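Local atomic coordinates of beta-glucosidase (Saccharopolyspora erythraea D, PDB entry 5M6G), a protein that probably hydrolyses terminal, non-reducing beta-D-glucosyl residues with release of beta-D-glucose, as a member of glycosyl hydrolase family 3. Residues 413-418 / 555-560; 496-501 / 534-539. One frame throughout, in Å; residues are numbered along the deposited sequence.

Contact 1 of 2, residues 413-418 / 555-560; sequences QVLLRN and ALLASW
Leu416 and Arg417 both face Leu556, making a classic beta bulge in the antiparallel pair of strands 414-418 and 555-560, at one margin of the mixed sheet in the family 3 C-terminal domain. Leu556 O takes a sound bond from Leu416 N (2.9 Å) and a weak one from Arg417 N (3.3 Å), and Leu556 N returns one to Arg417 O (2.9 Å). The extra residue turns the Leu416 side chain toward the partner strand, where it runs beside that of Leu556, both pointing the same way; CD1 of Leu416 lies 3.8 Å from Leu556 CD2 and also reaches Ala558 CB. The side chain of Arg417 meets Leu556 through CB alone, for the chain then bends away at chi2 (-82°) to a salt bridge with Asp551. On the other face, Leu557 sends CD1 against the Val414 carbonyl and CD2 to 3.7 Å from Gln413 OE1. Gln413, folded back at chi2 (-59°), lays its amide along Ser559, NE2 giving a weak bond to Ser559 O and another to Val409 O. Trp560 has Ala558 CB over one face, offset toward the rim, 3.9 Å above the ring plane, while Val414 CG2 comes in at the ring edge, in plane, 3.6 Å from Trp560 NE1.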
# COMPACT_ATOMS: atom_id res chain seq x y z
N GLN A 413 -2.72 -4.76 -17.10
CA GLN A 413 -3.94 -4.62 -17.90
C GLN A 413 -4.57 -5.99 -18.16
O GLN A 413 -3.88 -6.93 -18.56
CB GLN A 413 -3.62 -3.93 -19.22
CG GLN A 413 -2.87 -2.61 -19.06
CD GLN A 413 -3.64 -1.61 -18.23
OE1 GLN A 413 -4.56 -0.96 -18.73
NE2 GLN A 413 -3.29 -1.49 -16.95
N VAL A 414 -5.88 -6.08 -17.98
CA VAL A 414 -6.61 -7.33 -18.18
C VAL A 414 -7.63 -7.10 -19.29
O VAL A 414 -8.57 -6.31 -19.12
CB VAL A 414 -7.30 -7.81 -16.90
CG1 VAL A 414 -8.07 -9.10 -17.18
CG2 VAL A 414 -6.27 -8.02 -15.79
N LEU A 415 -7.45 -7.78 -20.41
CA LEU A 415 -8.41 -7.69 -21.51
C LEU A 415 -9.57 -8.65 -21.25
O LEU A 415 -9.38 -9.86 -21.13
CB LEU A 415 -7.72 -7.99 -22.84
CG LEU A 415 -8.63 -7.88 -24.08
CD1 LEU A 415 -9.03 -6.42 -24.31
CD2 LEU A 415 -7.93 -8.45 -25.30
N LEU A 416 -10.78 -8.10 -21.18
CA LEU A 416 -11.96 -8.84 -20.78
C LEU A 416 -12.96 -9.06 -21.90
O LEU A 416 -13.70 -10.05 -21.87
CB LEU A 416 -12.66 -8.13 -19.62
CG LEU A 416 -11.84 -8.04 -18.34
CD1 LEU A 416 -12.48 -7.09 -17.33
CD2 LEU A 416 -11.61 -9.45 -17.75
N ARG A 417 -13.03 -8.16 -22.88
CA ARG A 417 -13.87 -8.32 -24.05
C ARG A 417 -13.16 -7.66 -25.22
O ARG A 417 -12.52 -6.63 -25.05
CB ARG A 417 -15.26 -7.70 -23.89
CG ARG A 417 -16.17 -8.42 -22.90
CD ARG A 417 -16.86 -9.62 -23.55
NE ARG A 417 -17.64 -10.37 -22.57
CZ ARG A 417 -18.90 -10.09 -22.26
NH1 ARG A 417 -19.52 -9.08 -22.86
NH2 ARG A 417 -19.54 -10.81 -21.34
N ASN A 418 -13.28 -8.27 -26.40
CA ASN A 418 -12.70 -7.67 -27.60
C ASN A 418 -13.34 -8.32 -28.82
O ASN A 418 -13.15 -9.51 -29.05
CB ASN A 418 -11.19 -7.87 -27.63
CG ASN A 418 -10.56 -7.24 -28.84
OD1 ASN A 418 -11.11 -6.30 -29.42
ND2 ASN A 418 -9.40 -7.75 -29.23
N ALA A 555 -14.95 -3.43 -26.83
CA ALA A 555 -13.87 -3.99 -26.05
C ALA A 555 -13.96 -3.45 -24.64
O ALA A 555 -14.50 -2.36 -24.41
CB ALA A 555 -12.48 -3.67 -26.64
N LEU A 556 -13.45 -4.24 -23.70
CA LEU A 556 -13.36 -3.85 -22.30
C LEU A 556 -11.96 -4.20 -21.81
O LEU A 556 -11.55 -5.36 -21.90
CB LEU A 556 -14.42 -4.57 -21.45
CG LEU A 556 -14.19 -4.37 -19.95
CD1 LEU A 556 -14.32 -2.88 -19.61
CD2 LEU A 556 -15.16 -5.20 -19.16
N LEU A 557 -11.25 -3.20 -21.31
CA LEU A 557 -9.91 -3.37 -20.76
C LEU A 557 -9.92 -2.85 -19.34
O LEU A 557 -10.33 -1.70 -19.10
CB LEU A 557 -8.87 -2.62 -21.61
CG LEU A 557 -7.40 -2.71 -21.15
CD1 LEU A 557 -6.79 -4.05 -21.56
CD2 LEU A 557 -6.60 -1.54 -21.71
N ALA A 558 -9.53 -3.70 -18.38
CA ALA A 558 -9.45 -3.30 -16.98
C ALA A 558 -8.03 -2.81 -16.70
O ALA A 558 -7.07 -3.56 -16.87
CB ALA A 558 -9.80 -4.46 -16.06
N SER A 559 -7.90 -1.55 -16.29
CA SER A 559 -6.60 -0.94 -16.09
C SER A 559 -6.22 -0.77 -14.62
O SER A 559 -5.05 -0.47 -14.34
CB SER A 559 -6.53 0.43 -16.78
OG SER A 559 -6.59 0.28 -18.18
N TRP A 560 -7.16 -0.96 -13.71
CA TRP A 560 -6.93 -0.86 -12.24
C TRP A 560 -6.49 0.58 -11.94
O TRP A 560 -7.14 1.53 -12.43
CB TRP A 560 -5.98 -1.94 -11.78
CG TRP A 560 -6.31 -3.27 -12.35
CD1 TRP A 560 -5.57 -3.99 -13.24
CD2 TRP A 560 -7.50 -4.04 -12.11
NE1 TRP A 560 -6.22 -5.16 -13.57
CE2 TRP A 560 -7.40 -5.22 -12.89
CE3 TRP A 560 -8.63 -3.85 -11.31
CZ2 TRP A 560 -8.39 -6.21 -12.87
CZ3 TRP A 560 -9.62 -4.83 -11.31
CH2 TRP A 560 -9.49 -6.00 -12.08

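Contact 2 of 2, residues 496-501 / 534-539; sequences AVVGET and VVVVTV
Val498 O is held by two donors: Val539 N, at 2.8 Å and tilted 21° from the carbonyl plane, and, more weakly, Asn437 ND2. The first is one of five backbone bonds that join the parallel strands 493-499 and 534-539, the two ends of a beta-alpha-beta unit whose connecting helix is 518-528. Ala496 N, Val498 N and Glu500 N sit nearly in line with the C=O bonds of Val535, Val537 and Val539 in turn, while the bonds returned by Val537 N and Val539 N arrive tilted.

Mostly valines line both faces. Val497 and Val537 share one, their CG1 atoms 4.2 Å apart, and CG2 of Val539 crosses obliquely to within 3.6 Å of CG1 of Val497; Ile465 of helix 465-472 packs onto both Val497 and Val539. The reverse side carries Ala496, Val498, Val536 and Thr538, with Ala496 lying against Ile524 and Leu527 of the connecting helix. Val498 there adopts chi1 -60°, which wedges CG2 between its own backbone N and carbonyl carbon and brings it 4.0 Å from Val536 CG1, and 3.7 Å from Val537 O.

At the C-terminal end of strand 493-499 the chain passes through Gly499, whose positive phi (124°) belongs to a conformation calling for glycine. Gly499 CA faces Val539 O in a CA-H...O contact of 3.3 Å, and the same oxygen accepts Glu500 N at 2.9 Å.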
# COMPACT_ATOMS: atom_id res chain seq x y z
N ALA A 496 -13.29 5.17 -24.05
CA ALA A 496 -13.92 5.77 -22.88
C ALA A 496 -13.20 5.27 -21.64
O ALA A 496 -13.34 4.10 -21.27
CB ALA A 496 -15.41 5.44 -22.83
N VAL A 497 -12.44 6.14 -20.99
CA VAL A 497 -11.68 5.77 -19.80
C VAL A 497 -12.50 6.24 -18.61
O VAL A 497 -12.53 7.43 -18.29
CB VAL A 497 -10.27 6.38 -19.81
CG1 VAL A 497 -9.42 5.74 -18.72
CG2 VAL A 497 -9.63 6.18 -21.17
N VAL A 498 -13.17 5.29 -17.95
CA VAL A 498 -14.15 5.59 -16.91
C VAL A 498 -13.69 4.96 -15.59
O VAL A 498 -12.56 4.47 -15.49
CB VAL A 498 -15.54 5.07 -17.32
CG1 VAL A 498 -16.01 5.73 -18.64
CG2 VAL A 498 -15.51 3.56 -17.49
N GLY A 499 -14.55 4.99 -14.56
CA GLY A 499 -14.29 4.26 -13.33
C GLY A 499 -14.32 5.17 -12.11
O GLY A 499 -15.09 6.14 -12.04
N GLU A 500 -13.47 4.85 -11.13
CA GLU A 500 -13.55 5.50 -9.83
C GLU A 500 -12.60 6.69 -9.75
O GLU A 500 -11.63 6.80 -10.50
CB GLU A 500 -13.20 4.51 -8.72
CG GLU A 500 -13.97 3.20 -8.79
CD GLU A 500 -13.67 2.32 -7.59
OE1 GLU A 500 -12.57 1.73 -7.52
OE2 GLU A 500 -14.55 2.24 -6.70
N THR A 501 -12.89 7.59 -8.82
CA THR A 501 -11.99 8.63 -8.36
C THR A 501 -11.29 8.16 -7.08
O THR A 501 -11.68 7.16 -6.48
CB THR A 501 -12.77 9.93 -8.12
OG1 THR A 501 -13.83 9.68 -7.20
CG2 THR A 501 -13.35 10.46 -9.45
N VAL A 534 -16.44 1.15 -29.78
CA VAL A 534 -16.19 1.75 -28.47
C VAL A 534 -15.37 0.79 -27.62
O VAL A 534 -15.77 -0.35 -27.38
CB VAL A 534 -17.50 2.14 -27.76
CG1 VAL A 534 -17.19 2.74 -26.39
CG2 VAL A 534 -18.28 3.13 -28.60
N VAL A 535 -14.22 1.29 -27.15
CA VAL A 535 -13.33 0.61 -26.22
C VAL A 535 -13.55 1.23 -24.86
O VAL A 535 -13.35 2.44 -24.68
CB VAL A 535 -11.86 0.77 -26.65
CG1 VAL A 535 -10.92 0.13 -25.62
CG2 VAL A 535 -11.63 0.19 -28.05
N VAL A 536 -13.96 0.43 -23.89
CA VAL A 536 -14.15 0.93 -22.53
C VAL A 536 -12.96 0.50 -21.69
O VAL A 536 -12.53 -0.66 -21.72
CB VAL A 536 -15.48 0.45 -21.94
CG1 VAL A 536 -15.57 0.83 -20.47
CG2 VAL A 536 -16.65 1.08 -22.74
N VAL A 537 -12.41 1.44 -20.94
CA VAL A 537 -11.25 1.21 -20.09
C VAL A 537 -11.65 1.57 -18.67
O VAL A 537 -12.03 2.72 -18.41
CB VAL A 537 -10.04 2.03 -20.55
CG1 VAL A 537 -8.83 1.72 -19.68
CG2 VAL A 537 -9.75 1.75 -22.02
N THR A 538 -11.61 0.60 -17.76
CA THR A 538 -11.97 0.88 -16.37
C THR A 538 -10.70 1.23 -15.60
O THR A 538 -9.75 0.44 -15.55
CB THR A 538 -12.70 -0.30 -15.71
OG1 THR A 538 -11.91 -1.50 -15.77
CG2 THR A 538 -14.07 -0.53 -16.36
N VAL A 539 -10.67 2.43 -15.05
CA VAL A 539 -9.67 2.83 -14.07
C VAL A 539 -10.37 2.75 -12.72
O VAL A 539 -11.23 3.59 -12.42
CB VAL A 539 -9.12 4.24 -14.36
CG1 VAL A 539 -8.24 4.74 -13.18
CG2 VAL A 539 -8.31 4.22 -15.62

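Contacts 1 and 2 are neighbouring pairs in one mixed sheet, their centres about 10 Å apart. The seam between them is the parallel pairing of strands 534-539 and 555-560, where Ser559 N to Thr538 O (2.8 Å) and Leu557 N to Val536 O (2.9 Å) are probable hydrogen bonds. Leu556 and Ala558 of contact 1 also pack on Thr538. Neither pair lies in the sorbitol pocket. From the end of segment 496-501, the Glu500 side chain is about 11 Å from that of sorbitol-binding Arg192, and the chain soon reaches Glu505, another pocket residue. The Trp560 side chain of contact 1 is about 10 Å from a magnesium ion, and that of Glu500 about 13 Å from one.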